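Local coordinates for protein serine hydrolase CCSP0084 (Cycloclasticus sp. P1, PDB 4I3F) that probably hydrolyses ester bonds and carbon-carbon bonds of meta-cleavage products, as an alpha/beta-hydrolase-fold serine hydrolase from a bacterium that degrades polyaromatic hydrocarbons, at residues S61-Y74 against Q282-K294. Sequence-based numbering, arbitrary orientation.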
loop_
_atom_site.group_PDB
_atom_site.type_symbol
_atom_site.label_atom_id
_atom_site.label_comp_id
_atom_site.label_asym_id
_atom_site.label_seq_id
_atom_site.Cartn_x
_atom_site.Cartn_y
_atom_site.Cartn_z
ATOM N N SER A 61 7.866 -4.227 5.917
ATOM C CA SER A 61 7.224 -5.548 5.845
ATOM C C SER A 61 6.666 -5.781 4.442
ATOM O O SER A 61 6.640 -6.915 3.952
ATOM C CB SER A 61 6.123 -5.717 6.903
ATOM O OG SER A 61 5.031 -4.854 6.651
ATOM N N ASN A 62 6.251 -4.700 3.793
ATOM C CA ASN A 62 5.749 -4.761 2.430
ATOM C C ASN A 62 6.860 -4.755 1.394
ATOM O O ASN A 62 6.831 -5.536 0.445
ATOM C CB ASN A 62 4.857 -3.555 2.141
ATOM C CG ASN A 62 3.441 -3.742 2.611
ATOM O OD1 ASN A 62 2.488 -3.506 1.859
ATOM N ND2 ASN A 62 3.285 -4.146 3.863
ATOM N N TRP A 63 7.839 -3.868 1.575
ATOM C CA TRP A 63 8.731 -3.510 0.472
ATOM C C TRP A 63 10.180 -3.966 0.615
ATOM O O TRP A 63 11.020 -3.596 -0.206
ATOM C CB TRP A 63 8.663 -1.992 0.197
ATOM C CG TRP A 63 7.269 -1.485 -0.053
ATOM C CD1 TRP A 63 6.599 -0.532 0.666
ATOM C CD2 TRP A 63 6.362 -1.918 -1.081
ATOM N NE1 TRP A 63 5.340 -0.344 0.145
ATOM C CE2 TRP A 63 5.170 -1.181 -0.927
ATOM C CE3 TRP A 63 6.445 -2.855 -2.114
ATOM C CZ2 TRP A 63 4.065 -1.350 -1.776
ATOM C CZ3 TRP A 63 5.348 -3.026 -2.954
ATOM C CH2 TRP A 63 4.174 -2.283 -2.776
ATOM N N GLN A 64 10.484 -4.793 1.613
ATOM C CA GLN A 64 11.879 -5.174 1.842
ATOM C C GLN A 64 12.517 -5.942 0.684
ATOM O O GLN A 64 13.740 -5.990 0.574
ATOM C CB GLN A 64 12.040 -5.959 3.146
ATOM C CG GLN A 64 11.362 -7.311 3.155
ATOM C CD GLN A 64 11.918 -8.209 4.251
ATOM O OE1 GLN A 64 13.129 -8.419 4.340
ATOM N NE2 GLN A 64 11.038 -8.740 5.087
ATOM N N TYR A 65 11.706 -6.544 -0.178
ATOM C CA TYR A 65 12.251 -7.277 -1.318
ATOM C C TYR A 65 12.341 -6.416 -2.570
ATOM O O TYR A 65 13.233 -6.601 -3.408
ATOM C CB TYR A 65 11.399 -8.507 -1.602
ATOM C CG TYR A 65 11.351 -9.437 -0.430
ATOM C CD1 TYR A 65 10.206 -9.547 0.344
ATOM C CD2 TYR A 65 12.470 -10.168 -0.065
ATOM C CE1 TYR A 65 10.166 -10.391 1.434
ATOM C CE2 TYR A 65 12.441 -11.011 1.019
ATOM C CZ TYR A 65 11.288 -11.119 1.766
ATOM O OH TYR A 65 11.267 -11.965 2.849
ATOM N N ALA A 66 11.407 -5.488 -2.696
ATOM C CA ALA A 66 11.335 -4.615 -3.858
ATOM C C ALA A 66 12.388 -3.515 -3.803
ATOM O O ALA A 66 12.946 -3.140 -4.832
ATOM C CB ALA A 66 9.959 -4.003 -3.954
ATOM N N LEU A 67 12.653 -3.005 -2.600
ATOM C CA LEU A 67 13.577 -1.880 -2.422
ATOM C C LEU A 67 14.989 -2.115 -2.969
ATOM O O LEU A 67 15.471 -1.300 -3.754
ATOM C CB LEU A 67 13.642 -1.425 -0.955
ATOM C CG LEU A 67 12.442 -0.698 -0.358
ATOM C CD1 LEU A 67 12.721 -0.378 1.093
ATOM C CD2 LEU A 67 12.116 0.563 -1.124
ATOM N N PRO A 68 15.659 -3.215 -2.563
ATOM C CA PRO A 68 17.024 -3.415 -3.068
ATOM C C PRO A 68 17.049 -3.581 -4.573
ATOM O O PRO A 68 17.996 -3.133 -5.222
ATOM C CB PRO A 68 17.457 -4.738 -2.419
ATOM C CG PRO A 68 16.592 -4.895 -1.239
ATOM C CD PRO A 68 15.274 -4.300 -1.637
ATOM N N PHE A 69 16.019 -4.221 -5.118
ATOM C CA PHE A 69 15.968 -4.466 -6.550
ATOM C C PHE A 69 15.787 -3.164 -7.315
ATOM O O PHE A 69 16.549 -2.874 -8.244
ATOM C CB PHE A 69 14.835 -5.436 -6.891
ATOM C CG PHE A 69 14.736 -5.747 -8.353
ATOM C CD1 PHE A 69 15.628 -6.623 -8.953
ATOM C CD2 PHE A 69 13.761 -5.151 -9.137
ATOM C CE1 PHE A 69 15.546 -6.904 -10.303
ATOM C CE2 PHE A 69 13.676 -5.433 -10.487
ATOM C CZ PHE A 69 14.560 -6.309 -11.069
ATOM N N LEU A 70 14.780 -2.385 -6.928
ATOM C CA LEU A 70 14.469 -1.138 -7.621
ATOM C C LEU A 70 15.567 -0.095 -7.415
ATOM O O LEU A 70 15.829 0.727 -8.296
ATOM C CB LEU A 70 13.115 -0.597 -7.181
ATOM C CG LEU A 70 11.903 -1.448 -7.560
ATOM C CD1 LEU A 70 10.675 -0.963 -6.811
ATOM C CD2 LEU A 70 11.656 -1.369 -9.050
ATOM N N ALA A 71 16.230 -0.149 -6.263
ATOM C CA ALA A 71 17.277 0.825 -5.952
ATOM C C ALA A 71 18.499 0.754 -6.862
ATOM O O ALA A 71 19.318 1.672 -6.850
ATOM C CB ALA A 71 17.692 0.734 -4.498
ATOM N N GLU A 72 18.651 -0.322 -7.634
ATOM C CA GLU A 72 19.740 -0.425 -8.603
ATOM C C GLU A 72 19.617 0.670 -9.661
ATOM O O GLU A 72 20.596 1.049 -10.297
ATOM C CB GLU A 72 19.722 -1.791 -9.298
ATOM C CG GLU A 72 19.933 -2.996 -8.385
ATOM C CD GLU A 72 19.777 -4.315 -9.129
ATOM O OE1 GLU A 72 19.544 -4.283 -10.356
ATOM O OE2 GLU A 72 19.886 -5.383 -8.489
ATOM N N ASN A 73 18.398 1.164 -9.859
ATOM C CA ASN A 73 18.152 2.133 -10.917
ATOM C C ASN A 73 17.272 3.308 -10.504
ATOM O O ASN A 73 17.182 4.311 -11.223
ATOM C CB ASN A 73 17.565 1.417 -12.143
ATOM C CG ASN A 73 18.503 0.350 -12.698
ATOM O OD1 ASN A 73 18.365 -0.838 -12.398
ATOM N ND2 ASN A 73 19.472 0.774 -13.497
ATOM N N TYR A 74 16.631 3.199 -9.343
ATOM C CA TYR A 74 15.691 4.226 -8.898
ATOM C C TYR A 74 15.927 4.661 -7.462
ATOM O O TYR A 74 16.357 3.863 -6.625
ATOM C CB TYR A 74 14.245 3.729 -9.028
ATOM C CG TYR A 74 13.807 3.554 -10.462
ATOM C CD1 TYR A 74 13.306 4.628 -11.190
ATOM C CD2 TYR A 74 13.914 2.317 -11.095
ATOM C CE1 TYR A 74 12.917 4.477 -12.498
ATOM C CE2 TYR A 74 13.538 2.158 -12.404
ATOM C CZ TYR A 74 13.037 3.243 -13.099
ATOM O OH TYR A 74 12.656 3.089 -14.408
ATOM N N GLN A 282 3.726 -9.010 -4.235
ATOM C CA GLN A 282 5.142 -8.664 -4.174
ATOM C C GLN A 282 5.969 -9.616 -3.312
ATOM O O GLN A 282 7.198 -9.645 -3.422
ATOM C CB GLN A 282 5.319 -7.209 -3.705
ATOM C CG GLN A 282 5.432 -7.000 -2.192
ATOM C CD GLN A 282 4.111 -7.121 -1.427
ATOM O OE1 GLN A 282 3.105 -7.615 -1.940
ATOM N NE2 GLN A 282 4.126 -6.667 -0.177
ATOM N N ILE A 283 5.300 -10.386 -2.451
ATOM C CA ILE A 283 5.969 -11.400 -1.647
ATOM C C ILE A 283 5.826 -12.772 -2.298
ATOM O O ILE A 283 6.773 -13.553 -2.320
ATOM C CB ILE A 283 5.385 -11.486 -0.211
ATOM C CG1 ILE A 283 5.355 -10.116 0.463
ATOM C CG2 ILE A 283 6.176 -12.494 0.638
ATOM C CD1 ILE A 283 6.703 -9.491 0.629
ATOM N N GLU A 284 4.640 -13.069 -2.826
ATOM C CA GLU A 284 4.399 -14.388 -3.417
ATOM C C GLU A 284 5.215 -14.569 -4.686
ATOM O O GLU A 284 5.834 -15.613 -4.892
ATOM C CB GLU A 284 2.911 -14.573 -3.732
ATOM C CG GLU A 284 2.521 -15.987 -4.169
ATOM C CD GLU A 284 1.442 -16.582 -3.277
ATOM O OE1 GLU A 284 0.596 -15.807 -2.784
ATOM O OE2 GLU A 284 1.445 -17.809 -3.074
ATOM N N LYS A 285 5.197 -13.543 -5.533
ATOM C CA LYS A 285 5.905 -13.554 -6.812
ATOM C C LYS A 285 6.951 -12.448 -6.799
ATOM O O LYS A 285 6.869 -11.516 -7.610
ATOM C CB LYS A 285 4.942 -13.244 -7.966
ATOM C CG LYS A 285 3.558 -13.880 -7.866
ATOM C CD LYS A 285 3.597 -15.342 -8.270
ATOM C CE LYS A 285 2.184 -15.922 -8.381
ATOM N NZ LYS A 285 2.211 -17.335 -8.869
ATOM N N LYS A 286 7.922 -12.534 -5.896
ATOM C CA LYS A 286 8.927 -11.476 -5.774
ATOM C C LYS A 286 9.600 -11.150 -7.101
ATOM O O LYS A 286 9.606 -9.994 -7.520
ATOM C CB LYS A 286 10.002 -11.868 -4.768
ATOM C CG LYS A 286 9.474 -12.110 -3.375
ATOM C CD LYS A 286 10.603 -12.461 -2.444
ATOM C CE LYS A 286 10.061 -12.906 -1.106
ATOM N NZ LYS A 286 9.283 -14.159 -1.274
ATOM N N LYS A 287 10.162 -12.154 -7.770
ATOM C CA LYS A 287 10.919 -11.863 -8.990
ATOM C C LYS A 287 10.020 -11.315 -10.091
ATOM O O LYS A 287 10.375 -10.341 -10.768
ATOM C CB LYS A 287 11.722 -13.081 -9.484
ATOM C CG LYS A 287 12.551 -12.781 -10.744
ATOM C CD LYS A 287 13.699 -13.761 -10.949
ATOM C CE LYS A 287 13.227 -15.113 -11.454
ATOM N NZ LYS A 287 12.610 -15.033 -12.820
ATOM N N ALA A 288 8.853 -11.929 -10.271
ATOM C CA ALA A 288 7.944 -11.514 -11.336
ATOM C C ALA A 288 7.407 -10.104 -11.096
ATOM O O ALA A 288 7.375 -9.277 -12.013
ATOM C CB ALA A 288 6.804 -12.511 -11.496
ATOM N N PHE A 289 6.996 -9.830 -9.862
ATOM C CA PHE A 289 6.458 -8.519 -9.532
ATOM C C PHE A 289 7.537 -7.445 -9.651
ATOM O O PHE A 289 7.297 -6.379 -10.241
ATOM C CB PHE A 289 5.845 -8.516 -8.134
ATOM C CG PHE A 289 5.370 -7.155 -7.698
ATOM C CD1 PHE A 289 4.105 -6.698 -8.057
ATOM C CD2 PHE A 289 6.204 -6.319 -6.964
ATOM C CE1 PHE A 289 3.674 -5.427 -7.676
ATOM C CE2 PHE A 289 5.783 -5.050 -6.583
ATOM C CZ PHE A 289 4.513 -4.607 -6.938
ATOM N N ASN A 290 8.705 -7.712 -9.075
ATOM C CA ASN A 290 9.819 -6.766 -9.095
ATOM C C ASN A 290 10.211 -6.419 -10.524
ATOM O O ASN A 290 10.367 -5.249 -10.889
ATOM C CB ASN A 290 11.022 -7.348 -8.345
ATOM C CG ASN A 290 10.861 -7.275 -6.840
ATOM O OD1 ASN A 290 9.876 -6.738 -6.335
ATOM N ND2 ASN A 290 11.824 -7.829 -6.117
ATOM N N ASN A 291 10.361 -7.445 -11.347
ATOM C CA ASN A 291 10.676 -7.202 -12.749
ATOM C C ASN A 291 9.567 -6.509 -13.536
ATOM O O ASN A 291 9.850 -5.579 -14.288
ATOM C CB ASN A 291 11.168 -8.478 -13.427
ATOM C CG ASN A 291 12.598 -8.817 -13.027
ATOM O OD1 ASN A 291 13.549 -8.212 -13.513
ATOM N ND2 ASN A 291 12.753 -9.773 -12.131
ATOM N N LEU A 292 8.310 -6.924 -13.365
ATOM C CA LEU A 292 7.207 -6.257 -14.072
ATOM C C LEU A 292 7.143 -4.776 -13.720
ATOM O O LEU A 292 6.998 -3.920 -14.602
ATOM C CB LEU A 292 5.866 -6.936 -13.765
ATOM C CG LEU A 292 4.686 -6.410 -14.566
ATOM C CD1 LEU A 292 4.826 -6.805 -16.030
ATOM C CD2 LEU A 292 3.391 -6.950 -13.986
ATOM N N THR A 293 7.275 -4.487 -12.429
ATOM C CA THR A 293 7.235 -3.117 -11.921
ATOM C C THR A 293 8.388 -2.284 -12.465
ATOM O O THR A 293 8.172 -1.173 -12.975
ATOM C CB THR A 293 7.234 -3.127 -10.381
ATOM O OG1 THR A 293 6.032 -3.770 -9.927
ATOM C CG2 THR A 293 7.303 -1.706 -9.806
ATOM N N LYS A 294 9.606 -2.815 -12.367
ATOM C CA LYS A 294 10.780 -2.113 -12.861
ATOM C C LYS A 294 10.697 -1.850 -14.357
ATOM O O LYS A 294 10.918 -0.724 -14.814
ATOM C CB LYS A 294 12.058 -2.897 -12.549
ATOM C CG LYS A 294 13.315 -2.182 -13.029
ATOM C CD LYS A 294 14.535 -3.101 -13.044
ATOM C CE LYS A 294 15.781 -2.381 -13.545
ATOM N NZ LYS A 294 15.859 -2.287 -15.029
#
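Gln282 and Asn290 supply the two hydrogen bonds between segments 61-74 and 282-294. Gln282 NE2 donates to Asn62 O at 3.0 Å; the bond is nearly straight (164°), and the acceptor lies in the plane of the amide. The bond from Asn290 ND2 to Tyr65 O is weak and bent, while OD1 of the same amide rests against Ala66 CB.

Lys286 lies over one face of the Tyr65 ring. Lys286 CE sits above the centre of the Tyr65 ring, 3.4 Å from the centroid, in a CH-pi contact with a longer cation-pi component from NZ. A bend at the end of the chain turns Lys286 NZ back to Ile283 O, 2.8 Å away, which probably steadies the chain on the ring. Ile283 CD1 meets the edge of this ring, 3.5 Å from Tyr65 CD1.

Apolar contacts continue along the helices. The Phe69 ring, nearly parallel to the Asn290 amide (16°), packs on Asn290 CB and Lys294 CD, and Leu70 CD2 touches Lys294 CB. Lys294 NZ forms a salt bridge with Asp298.

Helices 66-70 and 286-294 cross at -45° on one side of the central alpha/beta-hydrolase sheet, where Leu70 reaches strands 46-50 and 75-79 and Phe289 and Thr293 reach strand 142-148.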